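Local coordinates for streptomycin 3''-adenylyltransferase (Enterococcus faecalis, PDB 6SXJ), which confers resistance to spectinomycin by transferring the adenylyl group of ATP to the 9-hydroxyl of the antibiotic, releasing diphosphate, at residues A[184-189]-A[223-228]. Sequence-based numbering, arbitrary orientation.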
ATOM      1  N   SER A 184      -4.399  11.708   3.326  1.00 71.26           N
ATOM      2  CA  SER A 184      -3.625  12.574   2.442  1.00 72.41           C
ATOM      3  C   SER A 184      -2.524  13.303   3.203  1.00 68.71           C
ATOM      4  O   SER A 184      -1.374  13.362   2.754  1.00 76.18           O
ATOM      5  CB  SER A 184      -4.561  13.565   1.750  1.00 78.33           C
ATOM      6  OG  SER A 184      -5.317  12.924   0.736  1.00 83.62           O
ATOM      7  N   ILE A 185      -2.857  13.863   4.367  1.00 67.68           N
ATOM      8  CA  ILE A 185      -1.855  14.580   5.152  1.00 70.81           C
ATOM      9  C   ILE A 185      -0.687  13.663   5.482  1.00 65.30           C
ATOM     10  O   ILE A 185       0.480  13.998   5.249  1.00 66.20           O
ATOM     11  CB  ILE A 185      -2.482  15.154   6.436  1.00 73.47           C
ATOM     12  CG1 ILE A 185      -3.544  16.198   6.104  1.00 65.95           C
ATOM     13  CG2 ILE A 185      -1.406  15.762   7.318  1.00 76.58           C
ATOM     14  CD1 ILE A 185      -4.219  16.786   7.325  1.00 67.90           C
ATOM     15  N   LEU A 186      -0.978  12.496   6.053  1.00 67.72           N
ATOM     16  CA  LEU A 186       0.096  11.626   6.519  1.00 75.96           C
ATOM     17  C   LEU A 186       0.807  10.933   5.366  1.00 66.37           C
ATOM     18  O   LEU A 186       2.009  10.665   5.457  1.00 58.69           O
ATOM     19  CB  LEU A 186      -0.454  10.598   7.509  1.00 72.07           C
ATOM     20  CG  LEU A 186      -1.254  11.209   8.663  1.00 71.88           C
ATOM     21  CD1 LEU A 186      -2.225  10.185   9.232  1.00 88.17           C
ATOM     22  CD2 LEU A 186      -0.334  11.743   9.752  1.00 79.99           C
ATOM     23  N   THR A 187       0.096  10.649   4.275  1.00 74.63           N
ATOM     24  CA  THR A 187       0.773  10.179   3.072  1.00 75.80           C
ATOM     25  C   THR A 187       1.850  11.170   2.643  1.00 72.68           C
ATOM     26  O   THR A 187       3.009  10.794   2.424  1.00 72.34           O
ATOM     27  CB  THR A 187      -0.241   9.964   1.947  1.00 74.34           C
ATOM     28  OG1 THR A 187      -1.388   9.267   2.453  1.00 74.55           O
ATOM     29  CG2 THR A 187       0.387   9.154   0.812  1.00 78.91           C
ATOM     30  N   LEU A 188       1.485  12.450   2.531  1.00 75.15           N
ATOM     31  CA  LEU A 188       2.470  13.468   2.184  1.00 66.62           C
ATOM     32  C   LEU A 188       3.605  13.502   3.199  1.00 66.09           C
ATOM     33  O   LEU A 188       4.773  13.668   2.831  1.00 65.93           O
ATOM     34  CB  LEU A 188       1.798  14.837   2.095  1.00 62.36           C
ATOM     35  CG  LEU A 188       0.921  15.125   0.875  1.00 62.78           C
ATOM     36  CD1 LEU A 188       0.123  16.394   1.118  1.00 57.81           C
ATOM     37  CD2 LEU A 188       1.739  15.245  -0.376  1.00 64.52           C
ATOM     38  N   CYS A 189       3.282  13.361   4.487  1.00 61.81           N
ATOM     39  CA  CYS A 189       4.332  13.296   5.502  1.00 68.34           C
ATOM     40  C   CYS A 189       5.238  12.094   5.266  1.00 63.83           C
ATOM     41  O   CYS A 189       6.469  12.216   5.268  1.00 62.53           O
ATOM     42  CB  CYS A 189       3.711  13.237   6.896  1.00 68.80           C
ATOM     43  SG  CYS A 189       2.943  14.775   7.431  1.00 63.89           S
ATOM     44  N   LEU A 223      -0.803  16.527  13.714  1.00 75.10           N
ATOM     45  CA  LEU A 223      -1.003  15.671  14.873  1.00 79.07           C
ATOM     46  C   LEU A 223      -2.474  15.314  15.060  1.00 81.84           C
ATOM     47  O   LEU A 223      -2.788  14.227  15.555  1.00 78.06           O
ATOM     48  CB  LEU A 223      -0.445  16.353  16.117  1.00 68.15           C
ATOM     49  CG  LEU A 223       1.084  16.368  16.164  1.00 69.82           C
ATOM     50  CD1 LEU A 223       1.584  17.234  17.308  1.00 70.89           C
ATOM     51  CD2 LEU A 223       1.630  14.948  16.283  1.00 81.16           C
ATOM     52  N   LEU A 224      -3.389  16.200  14.659  1.00 78.57           N
ATOM     53  CA  LEU A 224      -4.803  15.845  14.679  1.00 81.66           C
ATOM     54  C   LEU A 224      -5.136  14.793  13.628  1.00 87.67           C
ATOM     55  O   LEU A 224      -6.184  14.144  13.728  1.00 87.60           O
ATOM     56  CB  LEU A 224      -5.664  17.095  14.484  1.00 82.59           C
ATOM     57  CG  LEU A 224      -6.075  17.724  15.821  1.00 94.49           C
ATOM     58  CD1 LEU A 224      -4.961  18.625  16.363  1.00 85.50           C
ATOM     59  CD2 LEU A 224      -7.385  18.489  15.706  1.00 86.82           C
ATOM     60  N   ALA A 225      -4.263  14.602  12.634  1.00 86.47           N
ATOM     61  CA  ALA A 225      -4.442  13.512  11.681  1.00 85.40           C
ATOM     62  C   ALA A 225      -3.961  12.184  12.264  1.00 85.91           C
ATOM     63  O   ALA A 225      -4.577  11.139  12.025  1.00 82.29           O
ATOM     64  CB  ALA A 225      -3.700  13.824  10.380  1.00 79.87           C
ATOM     65  N   VAL A 226      -2.867  12.206  13.031  1.00 81.91           N
ATOM     66  CA  VAL A 226      -2.388  10.985  13.678  1.00 82.58           C
ATOM     67  C   VAL A 226      -3.506  10.353  14.500  1.00 82.97           C
ATOM     68  O   VAL A 226      -3.786   9.154  14.391  1.00 86.65           O
ATOM     69  CB  VAL A 226      -1.154  11.285  14.548  1.00 82.72           C
ATOM     70  CG1 VAL A 226      -0.727  10.038  15.313  1.00 72.12           C
ATOM     71  CG2 VAL A 226      -0.016  11.817  13.692  1.00 78.56           C
ATOM     72  N   ARG A 227      -4.170  11.164  15.325  1.00 83.13           N
ATOM     73  CA  ARG A 227      -5.208  10.645  16.212  1.00 91.73           C
ATOM     74  C   ARG A 227      -6.305   9.935  15.426  1.00 98.08           C
ATOM     75  O   ARG A 227      -6.681   8.801  15.748  1.00103.33           O
ATOM     76  CB  ARG A 227      -5.794  11.787  17.046  1.00 90.81           C
ATOM     77  CG  ARG A 227      -4.801  12.453  17.990  1.00 84.10           C
ATOM     78  CD  ARG A 227      -5.247  13.850  18.403  1.00 80.40           C
ATOM     79  NE  ARG A 227      -6.667  13.914  18.745  1.00 89.41           N
ATOM     80  CZ  ARG A 227      -7.274  14.997  19.226  1.00 92.53           C
ATOM     81  NH1 ARG A 227      -6.587  16.113  19.427  1.00 91.31           N
ATOM     82  NH2 ARG A 227      -8.570  14.963  19.507  1.00 94.27           N
ATOM     83  N   SER A 228      -6.838  10.589  14.390  1.00 96.21           N
ATOM     84  CA  SER A 228      -7.906   9.982  13.598  1.00 97.99           C
ATOM     85  C   SER A 228      -7.460   8.655  12.993  1.00 98.64           C
ATOM     86  O   SER A 228      -8.227   7.685  12.972  1.00 94.82           O
ATOM     87  CB  SER A 228      -8.357  10.950  12.503  1.00 89.63           C
ATOM     88  OG  SER A 228      -9.090  10.287  11.486  1.00 87.98           O
TER
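I185 and L186 meet A225 and V226 in a small, buried, apolar helix-helix contact within the all-helical C-terminal part of the enzyme, between helices 181-196 and 216-229. The local axes approach to 9.6 Å at a signed angle of -112°, so the helices cross steeply and touch through two consecutive residues on each side; some 155 Å² of surface is buried between the two segments, and no hydrogen bond links them. The helices come nearest at I185 and A225, whose CA atoms are 7.1 Å apart; CB of A225 points at the other helix between the side chains of I185 and L186. On the 184-189 side the isobutyl group of L186 carries most of the contact, and A225 carries it on the other. With CG anti to its own carbonyl carbon (chi1 -53°), L186 reaches across to A225, CG coming to 4.0 Å from the methyl CB. CD1 rests against the backbone, 3.8 Å from the carbonyl oxygen of A225, while CD2 lies against CB of A225 as well as CG2 of V226, 4.0 Å from the latter, the side chains of L186 and V226 crossing at about a right angle. I185 adds a looser touch, the end of its extended side chain placing CD1 4.3 Å from CB of A225. Both segments belong to the helical domain that follows the nucleotidyltransferase domain in aminoglycoside adenylyltransferases of the AadA type, and the contact joins two of its helices that are separated in sequence by helix 203-212. That intervening helix borders the same region, its N208 meeting V226, while L248 of helix 241-253 packs on I185, and W236, from a loop, packs on A225. Close by, the hydroxyls of S228 and T182 are hydrogen-bonded, adding a polar link between the same two helices.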